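Local structure of galactofuranose-binding protein YtfQ (Escherichia coli, 2VK2) at residues L222-G228 and A241-L247; F170-K176 and N199-G205. The protein binds alpha- and beta-galactofuranose in the periplasm as the solute-binding component of the ABC transporter YtfQRT-YjfF. One frame throughout, in Å; residues are numbered along the deposited sequence.

Contact 1. Residues L222-G228 and A241-L247. With GZL (beta-D-galactofuranose), chain B.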
ATOM      1  N   LEU A 222     -13.918  -1.894  15.882  1.00  9.25           N
ATOM      2  CA  LEU A 222     -12.620  -2.531  15.690  1.00  9.06           C
ATOM      3  C   LEU A 222     -11.940  -1.928  14.468  1.00  8.81           C
ATOM      4  O   LEU A 222     -12.613  -1.394  13.585  1.00  8.56           O
ATOM      5  CB  LEU A 222     -12.794  -4.038  15.479  1.00  9.23           C
ATOM      6  CG  LEU A 222     -13.520  -4.825  16.575  1.00 10.03           C
ATOM      7  CD1 LEU A 222     -13.818  -6.236  16.094  1.00 11.41           C
ATOM      8  CD2 LEU A 222     -12.703  -4.850  17.864  1.00 11.81           C
ATOM      9  N   THR A 223     -10.615  -2.014  14.412  1.00  8.58           N
ATOM     10  CA  THR A 223      -9.872  -1.563  13.237  1.00  8.70           C
ATOM     11  C   THR A 223      -8.991  -2.678  12.694  1.00  8.53           C
ATOM     12  O   THR A 223      -8.334  -3.401  13.445  1.00  8.89           O
ATOM     13  CB  THR A 223      -8.994  -0.320  13.526  1.00  8.88           C
ATOM     14  OG1 THR A 223      -7.790  -0.702  14.206  1.00  9.18           O
ATOM     15  CG2 THR A 223      -9.759   0.707  14.349  1.00  9.21           C
ATOM     16  N   GLY A 224      -8.999  -2.811  11.370  1.00  8.16           N
ATOM     17  CA  GLY A 224      -8.093  -3.702  10.655  1.00  8.00           C
ATOM     18  C   GLY A 224      -7.563  -2.940   9.458  1.00  7.74           C
ATOM     19  O   GLY A 224      -8.339  -2.353   8.713  1.00  7.82           O
ATOM     20  N   SER A 225      -6.248  -2.923   9.286  1.00  7.69           N
ATOM     21  CA  SER A 225      -5.635  -2.128   8.227  1.00  7.65           C
ATOM     22  C   SER A 225      -4.294  -2.720   7.813  1.00  7.41           C
ATOM     23  O   SER A 225      -3.883  -3.754   8.329  1.00  7.46           O
ATOM     24  CB  SER A 225      -5.496  -0.671   8.674  1.00  7.57           C
ATOM     25  OG  SER A 225      -4.762  -0.567   9.882  1.00  8.40           O
ATOM     26  N   ILE A 226      -3.638  -2.083   6.848  1.00  7.49           N
ATOM     27  CA  ILE A 226      -2.424  -2.629   6.260  1.00  7.66           C
ATOM     28  C   ILE A 226      -1.349  -1.556   6.145  1.00  7.33           C
ATOM     29  O   ILE A 226      -1.642  -0.422   5.780  1.00  7.74           O
ATOM     30  CB  ILE A 226      -2.728  -3.217   4.859  1.00  7.60           C
ATOM     31  CG1 ILE A 226      -3.719  -4.385   4.971  1.00  8.05           C
ATOM     32  CG2 ILE A 226      -1.449  -3.681   4.166  1.00  8.36           C
ATOM     33  CD1 ILE A 226      -4.479  -4.676   3.697  1.00  8.69           C
ATOM     34  N   ASP A 227      -0.122  -1.948   6.501  1.00  7.26           N
ATOM     35  CA  ASP A 227       1.150  -1.246   6.208  1.00  7.35           C
ATOM     36  C   ASP A 227       2.150  -1.461   7.338  1.00  7.54           C
ATOM     37  O   ASP A 227       3.327  -1.700   7.088  1.00  7.55           O
ATOM     38  CB  ASP A 227       1.016   0.267   5.983  1.00  7.52           C
ATOM     39  CG  ASP A 227       0.623   0.631   4.565  1.00  7.94           C
ATOM     40  OD1 ASP A 227       0.654  -0.233   3.661  1.00  7.73           O
ATOM     41  OD2 ASP A 227       0.287   1.810   4.371  1.00  7.62           O
ATOM     42  N   GLY A 228       1.678  -1.358   8.577  1.00  7.79           N
ATOM     43  CA  GLY A 228       2.559  -1.398   9.736  1.00  8.22           C
ATOM     44  C   GLY A 228       3.369  -0.127   9.877  1.00  8.47           C
ATOM     45  O   GLY A 228       4.575  -0.184  10.113  1.00  9.32           O
ATOM     46  N   ALA A 241      -6.408   0.549  18.225  1.00  9.89           N
ATOM     47  CA  ALA A 241      -6.350  -0.191  16.960  1.00  9.37           C
ATOM     48  C   ALA A 241      -6.147  -1.676  17.250  1.00  9.27           C
ATOM     49  O   ALA A 241      -5.521  -2.033  18.245  1.00  9.18           O
ATOM     50  CB  ALA A 241      -5.227   0.345  16.081  1.00  9.46           C
ATOM     51  N   ASN A 242      -6.660  -2.547  16.381  1.00  8.85           N
ATOM     52  CA  ASN A 242      -6.663  -3.989  16.667  1.00  8.96           C
ATOM     53  C   ASN A 242      -5.739  -4.862  15.836  1.00  9.01           C
ATOM     54  O   ASN A 242      -5.153  -5.799  16.363  1.00 10.20           O
ATOM     55  CB  ASN A 242      -8.081  -4.550  16.571  1.00  9.03           C
ATOM     56  CG  ASN A 242      -9.023  -3.869  17.516  1.00  9.07           C
ATOM     57  OD1 ASN A 242      -9.112  -4.220  18.696  1.00 11.25           O
ATOM     58  ND2 ASN A 242      -9.714  -2.870  17.020  1.00  7.50           N
ATOM     59  N   ALA A 243      -5.631  -4.590  14.539  1.00  8.70           N
ATOM     60  CA  ALA A 243      -4.906  -5.491  13.644  1.00  8.46           C
ATOM     61  C   ALA A 243      -4.297  -4.739  12.471  1.00  8.48           C
ATOM     62  O   ALA A 243      -4.949  -3.889  11.868  1.00  8.30           O
ATOM     63  CB  ALA A 243      -5.845  -6.584  13.141  1.00  8.52           C
ATOM     64  N   SER A 244      -3.043  -5.050  12.157  1.00  8.29           N
ATOM     65  CA  SER A 244      -2.395  -4.489  10.974  1.00  8.64           C
ATOM     66  C   SER A 244      -1.432  -5.480  10.341  1.00  8.97           C
ATOM     67  O   SER A 244      -0.718  -6.197  11.035  1.00 10.27           O
ATOM     68  CB  SER A 244      -1.645  -3.202  11.318  1.00  8.58           C
ATOM     69  OG  SER A 244      -1.011  -2.659  10.164  1.00  8.88           O
ATOM     70  N   VAL A 245      -1.395  -5.486   9.013  1.00  8.85           N
ATOM     71  CA  VAL A 245      -0.474  -6.326   8.263  1.00  8.70           C
ATOM     72  C   VAL A 245       0.732  -5.496   7.841  1.00  8.87           C
ATOM     73  O   VAL A 245       0.583  -4.452   7.207  1.00  8.80           O
ATOM     74  CB  VAL A 245      -1.157  -6.923   7.016  1.00  8.69           C
ATOM     75  CG1 VAL A 245      -0.158  -7.715   6.190  1.00  8.77           C
ATOM     76  CG2 VAL A 245      -2.325  -7.807   7.430  1.00  9.22           C
ATOM     77  N   GLU A 246       1.926  -5.967   8.187  1.00  9.12           N
ATOM     78  CA  GLU A 246       3.157  -5.272   7.831  1.00 10.07           C
ATOM     79  C   GLU A 246       3.441  -5.353   6.335  1.00  9.29           C
ATOM     80  O   GLU A 246       3.314  -6.416   5.730  1.00  9.11           O
ATOM     81  CB  GLU A 246       4.337  -5.874   8.590  1.00 10.36           C
ATOM     82  CG  GLU A 246       5.659  -5.175   8.337  1.00 12.25           C
ATOM     83  CD  GLU A 246       6.839  -5.965   8.859  1.00 13.20           C
ATOM     84  OE1 GLU A 246       7.344  -5.621   9.944  1.00 16.95           O
ATOM     85  OE2 GLU A 246       7.262  -6.930   8.187  1.00 17.20           O
ATOM     86  N   LEU A 247       3.849  -4.221   5.766  1.00  8.92           N
ATOM     87  CA  LEU A 247       4.323  -4.130   4.390  1.00  8.77           C
ATOM     88  C   LEU A 247       5.702  -3.490   4.421  1.00  8.84           C
ATOM     89  O   LEU A 247       5.850  -2.369   4.903  1.00  8.54           O
ATOM     90  CB  LEU A 247       3.377  -3.259   3.569  1.00  8.70           C
ATOM     91  CG  LEU A 247       3.795  -2.956   2.126  1.00  8.74           C
ATOM     92  CD1 LEU A 247       3.758  -4.219   1.280  1.00  9.53           C
ATOM     93  CD2 LEU A 247       2.901  -1.886   1.542  1.00  9.14           C
TER
HETATM   94  C6  GZL B1298       1.312  -0.506  -1.157  0.50  7.98           C
HETATM   95  C5  GZL B1298       0.753   0.594  -1.699  0.50  7.34           C
HETATM   96  C4  GZL B1298      -0.082   1.591  -0.917  0.50  6.57           C
HETATM   97  C3  GZL B1298      -0.069   1.617   0.587  0.50  7.04           C
HETATM   98  C2  GZL B1298       0.050   2.864   1.021  0.50  6.32           C
HETATM   99  O6  GZL B1298       2.022  -1.364  -1.897  0.50  8.31           O
HETATM  100  O5  GZL B1298       0.852   0.793  -3.018  0.50  5.34           O
HETATM  101  O4  GZL B1298       0.291   2.931  -1.267  0.50  6.19           O
HETATM  102  O3  GZL B1298      -0.248   0.531   1.331  0.50  6.48           O
HETATM  103  C1  GZL B1298       0.260   3.791  -0.122  0.50  6.17           C
HETATM  104  O2  GZL B1298       0.031   3.313   2.277  0.50  4.73           O
HETATM  105  O1  GZL B1298      -0.803   4.730  -0.245  0.50  6.43           O
HETATM  106  O   HOH W   1      -5.862  -1.347  12.378  1.00  9.10           O
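Ser-225 and Ser-244 sit side by side on neighbouring parallel strands of a beta-alpha-beta unit, 222-225 and 243-246, joined through helix 230-237. Backbone bonds run from one strand to the other and back. Ser-225 N donates to Ala-243 O, and Val-245 N donates to Ser-225 O at 3.1 Å. Past the corner at Ile-226, Asp-227 N reaches Val-245 O at 2.7 Å. Leu-247 N then bonds Asp-227 O at 2.9 Å. The start of the pairing is looser. Ala-243 N makes only a weak bond to Thr-223 O, but Asn-242 N is held by Thr-223 OG1 at 3.1 Å.

A water links Thr-223 OG1, Ser-225 OG and Ala-243 O. Both serine hydroxyls also bond Asp-200 OD1 at the start of helix 200-212. The apolar contact is modest: the side chains of Ile-226 and Val-245 lie side by side and point the same way, CG1 near CB.

Asp-227 and Leu-247 reach the sugar. With CG anti to the backbone N (chi1 175°), Leu-247 runs alongside Asp-227 and brings CD2 to C6 of beta-D-galactofuranose. The carboxylate of Asp-227 accepts from two sugar hydroxyls, OD1 from O3 and OD2 from O2, each at 2.6 Å.

Contact 2. Residues F170-K176 and N199-G205; sequences FTRSKGK and NDDMVIG. With GZL (beta-D-galactofuranose), chain B.
Asn-199 bonds Phe-170 just ahead of two helices, 172-185 and 200-212, whose first turns cross at -50°. The amide ND2 of Asn-199 grips two acceptors. It donates to Phe-170 O at 2.9 Å, from above the carbonyl plane, and to sugar O2 at 3.0 Å in a nearly straight bond. The same side chain caps its own helix, with OD1 accepting from Met-202 N. These three bonds hold the amide in place. Its OD1 lies at the edge of the Phe-170 ring, while C4 of beta-D-galactofuranose lies over one ring face.

The tight part is where the helices meet, 6.6 Å apart at their axes. Gly-205 CA approaches Arg-172 O at 3.4 Å, and Gly-175 CA faces Met-202 O. Without side chains, the two glycines let the backbones come this close. Met-202 fills the flank: CG touches Thr-171 O at 3.3 Å, and CE reaches Phe-170 CD1.

The other side is more open and polar: Arg-172, Ile-204 and Lys-176 are partly exposed. Arg-172 bends at chi3 (-67°), which sets one face of its guanidinium over Ile-204, with CG2 3.5 Å from Arg-172 NE. Its NH2 pairs with Asp-231. Lys-176 extends away to a salt bridge with Glu-212.

Paired helix starts presenting an aromatic ring and an amide to the ligand belong here to the sugar pocket of a periplasmic binding protein.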
ATOM      1  N   PHE A 170      -6.188   6.635   0.306  1.00  9.65           N
ATOM      2  CA  PHE A 170      -4.987   6.230   1.048  1.00  9.58           C
ATOM      3  C   PHE A 170      -4.422   7.315   1.995  1.00  9.54           C
ATOM      4  O   PHE A 170      -3.278   7.205   2.437  1.00  9.59           O
ATOM      5  CB  PHE A 170      -3.877   5.743   0.083  1.00  9.30           C
ATOM      6  CG  PHE A 170      -4.010   4.300  -0.367  1.00  8.91           C
ATOM      7  CD1 PHE A 170      -4.292   3.281   0.537  1.00  9.08           C
ATOM      8  CD2 PHE A 170      -3.772   3.956  -1.696  1.00  9.26           C
ATOM      9  CE1 PHE A 170      -4.371   1.961   0.122  1.00  9.14           C
ATOM     10  CE2 PHE A 170      -3.861   2.633  -2.116  1.00  9.42           C
ATOM     11  CZ  PHE A 170      -4.149   1.636  -1.202  1.00  9.38           C
ATOM     12  N   THR A 171      -5.214   8.336   2.322  1.00  9.59           N
ATOM     13  CA  THR A 171      -4.744   9.407   3.211  1.00  9.91           C
ATOM     14  C   THR A 171      -5.474   9.425   4.549  1.00 10.10           C
ATOM     15  O   THR A 171      -6.623   9.003   4.663  1.00  9.91           O
ATOM     16  CB  THR A 171      -4.883  10.811   2.582  1.00 10.07           C
ATOM     17  OG1 THR A 171      -6.265  11.165   2.476  1.00 11.24           O
ATOM     18  CG2 THR A 171      -4.230  10.865   1.212  1.00 10.40           C
ATOM     19  N   ARG A 172      -4.784   9.944   5.556  1.00 10.44           N
ATOM     20  CA  ARG A 172      -5.358  10.118   6.884  1.00 11.34           C
ATOM     21  C   ARG A 172      -6.535  11.094   6.857  1.00 11.18           C
ATOM     22  O   ARG A 172      -7.589  10.817   7.437  1.00 10.80           O
ATOM     23  CB  ARG A 172      -4.276  10.606   7.855  1.00 11.51           C
ATOM     24  CG  ARG A 172      -4.640  10.479   9.319  1.00 12.78           C
ATOM     25  CD  ARG A 172      -3.456  10.804  10.221  1.00 13.80           C
ATOM     26  NE  ARG A 172      -2.374   9.822  10.117  1.00 15.89           N
ATOM     27  CZ  ARG A 172      -1.326   9.760  10.943  1.00 16.77           C
ATOM     28  NH1 ARG A 172      -1.201  10.618  11.950  1.00 17.56           N
ATOM     29  NH2 ARG A 172      -0.398   8.829  10.769  1.00 16.37           N
ATOM     30  N   SER A 173      -6.361  12.217   6.162  1.00 11.47           N
ATOM     31  CA  SER A 173      -7.385  13.261   6.133  0.50 11.64           C
ATOM     32  C   SER A 173      -8.670  12.789   5.450  1.00 11.68           C
ATOM     33  O   SER A 173      -9.765  13.009   5.971  1.00 11.78           O
ATOM     34  CB  SER A 173      -6.855  14.531   5.460  0.50 11.79           C
ATOM     35  OG  SER A 173      -6.423  14.276   4.136  0.50 12.01           O
ATOM     36  N   LYS A 174      -8.544  12.133   4.301  1.00 11.78           N
ATOM     37  CA  LYS A 174      -9.725  11.651   3.586  1.00 11.66           C
ATOM     38  C   LYS A 174     -10.342  10.438   4.288  1.00 11.20           C
ATOM     39  O   LYS A 174     -11.564  10.289   4.311  1.00 10.80           O
ATOM     40  CB  LYS A 174      -9.389  11.334   2.127  1.00 12.18           C
ATOM     41  CG  LYS A 174     -10.593  10.973   1.259  1.00 12.68           C
ATOM     42  CD  LYS A 174     -11.485  12.173   0.971  1.00 14.71           C
ATOM     43  CE  LYS A 174     -12.679  11.776   0.116  1.00 15.41           C
ATOM     44  NZ  LYS A 174     -12.278  11.195  -1.193  1.00 17.44           N
ATOM     45  N   GLY A 175      -9.502   9.582   4.867  1.00 11.03           N
ATOM     46  CA  GLY A 175      -9.986   8.479   5.694  1.00 11.11           C
ATOM     47  C   GLY A 175     -10.874   8.965   6.829  1.00 11.22           C
ATOM     48  O   GLY A 175     -11.937   8.395   7.085  1.00 11.05           O
ATOM     49  N   LYS A 176     -10.442  10.033   7.500  1.00 11.41           N
ATOM     50  CA  LYS A 176     -11.234  10.641   8.569  1.00 11.83           C
ATOM     51  C   LYS A 176     -12.559  11.190   8.038  1.00 11.94           C
ATOM     52  O   LYS A 176     -13.613  10.940   8.618  1.00 12.09           O
ATOM     53  CB  LYS A 176     -10.447  11.760   9.259  1.00 11.99           C
ATOM     54  CG  LYS A 176     -11.187  12.387  10.435  1.00 12.16           C
ATOM     55  CD  LYS A 176     -10.343  13.424  11.148  1.00 12.60           C
ATOM     56  CE  LYS A 176     -11.073  13.976  12.358  1.00 13.58           C
ATOM     57  NZ  LYS A 176     -10.307  15.062  13.018  1.00 15.13           N
ATOM     58  N   ASN A 199      -5.234   0.998   3.950  1.00  7.48           N
ATOM     59  CA  ASN A 199      -3.975   1.306   4.618  1.00  7.47           C
ATOM     60  C   ASN A 199      -4.181   1.827   6.033  1.00  7.79           C
ATOM     61  O   ASN A 199      -5.274   2.266   6.394  1.00  7.52           O
ATOM     62  CB  ASN A 199      -3.055   2.220   3.775  1.00  7.42           C
ATOM     63  CG  ASN A 199      -3.454   3.695   3.790  1.00  7.29           C
ATOM     64  OD1 ASN A 199      -4.549   4.068   4.189  1.00  8.33           O
ATOM     65  ND2 ASN A 199      -2.549   4.540   3.306  1.00  7.09           N
ATOM     66  N   ASP A 200      -3.120   1.741   6.832  1.00  7.82           N
ATOM     67  CA  ASP A 200      -3.141   2.223   8.213  1.00  8.09           C
ATOM     68  C   ASP A 200      -3.527   3.692   8.310  1.00  8.36           C
ATOM     69  O   ASP A 200      -4.297   4.070   9.185  1.00  8.17           O
ATOM     70  CB  ASP A 200      -1.767   2.076   8.878  1.00  8.08           C
ATOM     71  CG  ASP A 200      -1.363   0.634   9.140  1.00  7.75           C
ATOM     72  OD1 ASP A 200      -2.219  -0.274   9.255  1.00  7.97           O
ATOM     73  OD2 ASP A 200      -0.147   0.422   9.257  1.00  8.51           O
ATOM     74  N   ASP A 201      -2.974   4.524   7.429  0.50  8.44           N
ATOM     75  CA  ASP A 201      -3.205   5.970   7.505  0.50  8.66           C
ATOM     76  C   ASP A 201      -4.691   6.317   7.467  0.50  8.51           C
ATOM     77  O   ASP A 201      -5.158   7.116   8.275  0.50  8.66           O
ATOM     78  CB  ASP A 201      -2.454   6.720   6.397  0.50  8.79           C
ATOM     79  CG  ASP A 201      -0.988   6.948   6.731  0.50  9.23           C
ATOM     80  OD1 ASP A 201      -0.374   6.085   7.390  0.50  9.82           O
ATOM     81  OD2 ASP A 201      -0.446   7.996   6.326  0.50  9.82           O
ATOM     82  N   MET A 202      -5.434   5.706   6.549  1.00  8.35           N
ATOM     83  CA  MET A 202      -6.880   5.929   6.484  1.00  8.18           C
ATOM     84  C   MET A 202      -7.568   5.518   7.786  1.00  8.46           C
ATOM     85  O   MET A 202      -8.469   6.213   8.251  1.00  8.62           O
ATOM     86  CB  MET A 202      -7.508   5.187   5.304  1.00  8.01           C
ATOM     87  CG  MET A 202      -7.246   5.853   3.966  1.00  7.64           C
ATOM     88  SD  MET A 202      -8.117   5.077   2.594  1.00  8.02           S
ATOM     89  CE  MET A 202      -7.502   3.395   2.699  1.00  8.06           C
ATOM     90  N   VAL A 203      -7.132   4.405   8.372  1.00  8.42           N
ATOM     91  CA  VAL A 203      -7.728   3.928   9.623  1.00  8.75           C
ATOM     92  C   VAL A 203      -7.342   4.817  10.813  1.00  8.95           C
ATOM     93  O   VAL A 203      -8.108   4.937  11.768  1.00  9.14           O
ATOM     94  CB  VAL A 203      -7.383   2.437   9.906  1.00  8.86           C
ATOM     95  CG1 VAL A 203      -6.397   2.296  11.060  1.00  9.28           C
ATOM     96  CG2 VAL A 203      -8.652   1.653  10.204  1.00  9.37           C
ATOM     97  N   ILE A 204      -6.171   5.445  10.755  1.00  9.01           N
ATOM     98  CA  ILE A 204      -5.755   6.383  11.800  1.00  9.50           C
ATOM     99  C   ILE A 204      -6.645   7.630  11.763  1.00  9.54           C
ATOM    100  O   ILE A 204      -7.033   8.152  12.811  1.00  9.69           O
ATOM    101  CB  ILE A 204      -4.257   6.737  11.674  1.00  9.50           C
ATOM    102  CG1 ILE A 204      -3.408   5.511  12.028  1.00 10.12           C
ATOM    103  CG2 ILE A 204      -3.895   7.891  12.596  1.00  9.98           C
ATOM    104  CD1 ILE A 204      -1.978   5.587  11.568  1.00 10.30           C
ATOM    105  N   GLY A 205      -6.980   8.094  10.562  1.00  9.52           N
ATOM    106  CA  GLY A 205      -8.001   9.127  10.401  1.00  9.60           C
ATOM    107  C   GLY A 205      -9.353   8.666  10.917  1.00  9.59           C
ATOM    108  O   GLY A 205     -10.055   9.418  11.599  1.00  9.91           O
TER
HETATM  109  C6  GZL B1298       1.312  -0.506  -1.157  0.50  7.98           C
HETATM  110  C5  GZL B1298       0.753   0.594  -1.699  0.50  7.34           C
HETATM  111  C4  GZL B1298      -0.082   1.591  -0.917  0.50  6.57           C
HETATM  112  C3  GZL B1298      -0.069   1.617   0.587  0.50  7.04           C
HETATM  113  C2  GZL B1298       0.050   2.864   1.021  0.50  6.32           C
HETATM  114  O6  GZL B1298       2.022  -1.364  -1.897  0.50  8.31           O
HETATM  115  O5  GZL B1298       0.852   0.793  -3.018  0.50  5.34           O
HETATM  116  O4  GZL B1298       0.291   2.931  -1.267  0.50  6.19           O
HETATM  117  O3  GZL B1298      -0.248   0.531   1.331  0.50  6.48           O
HETATM  118  C1  GZL B1298       0.260   3.791  -0.122  0.50  6.17           C
HETATM  119  O2  GZL B1298       0.031   3.313   2.277  0.50  4.73           O
HETATM  120  O1  GZL B1298      -0.803   4.730  -0.245  0.50  6.43           O
HETATM  121  O   HOH W   2      -1.945  10.185   5.144  1.00 12.28           O

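Both contacts are largely buried and lie in the same lobe, with centres about 12 Å apart. Contact 1 is strand pairing inside the sheet, held mainly by backbone hydrogen bonds. Contact 2 is helix on helix outside that sheet. There one side-chain bond, glycine backbones and CA-H...O contacts do the work, with packing of Met-202 and Ile-204. Its charged side chains, Arg-172 and Lys-176, are partly exposed. Helix 200-212 leads along the chain to strand 222-225. Asp-200 joins the two contacts: its N probably bonds Ile-226 O at 2.8 Å. Both reach beta-D-galactofuranose, contact 1 by accepting from hydroxyls and with a leucine, contact 2 by donating and with a ring.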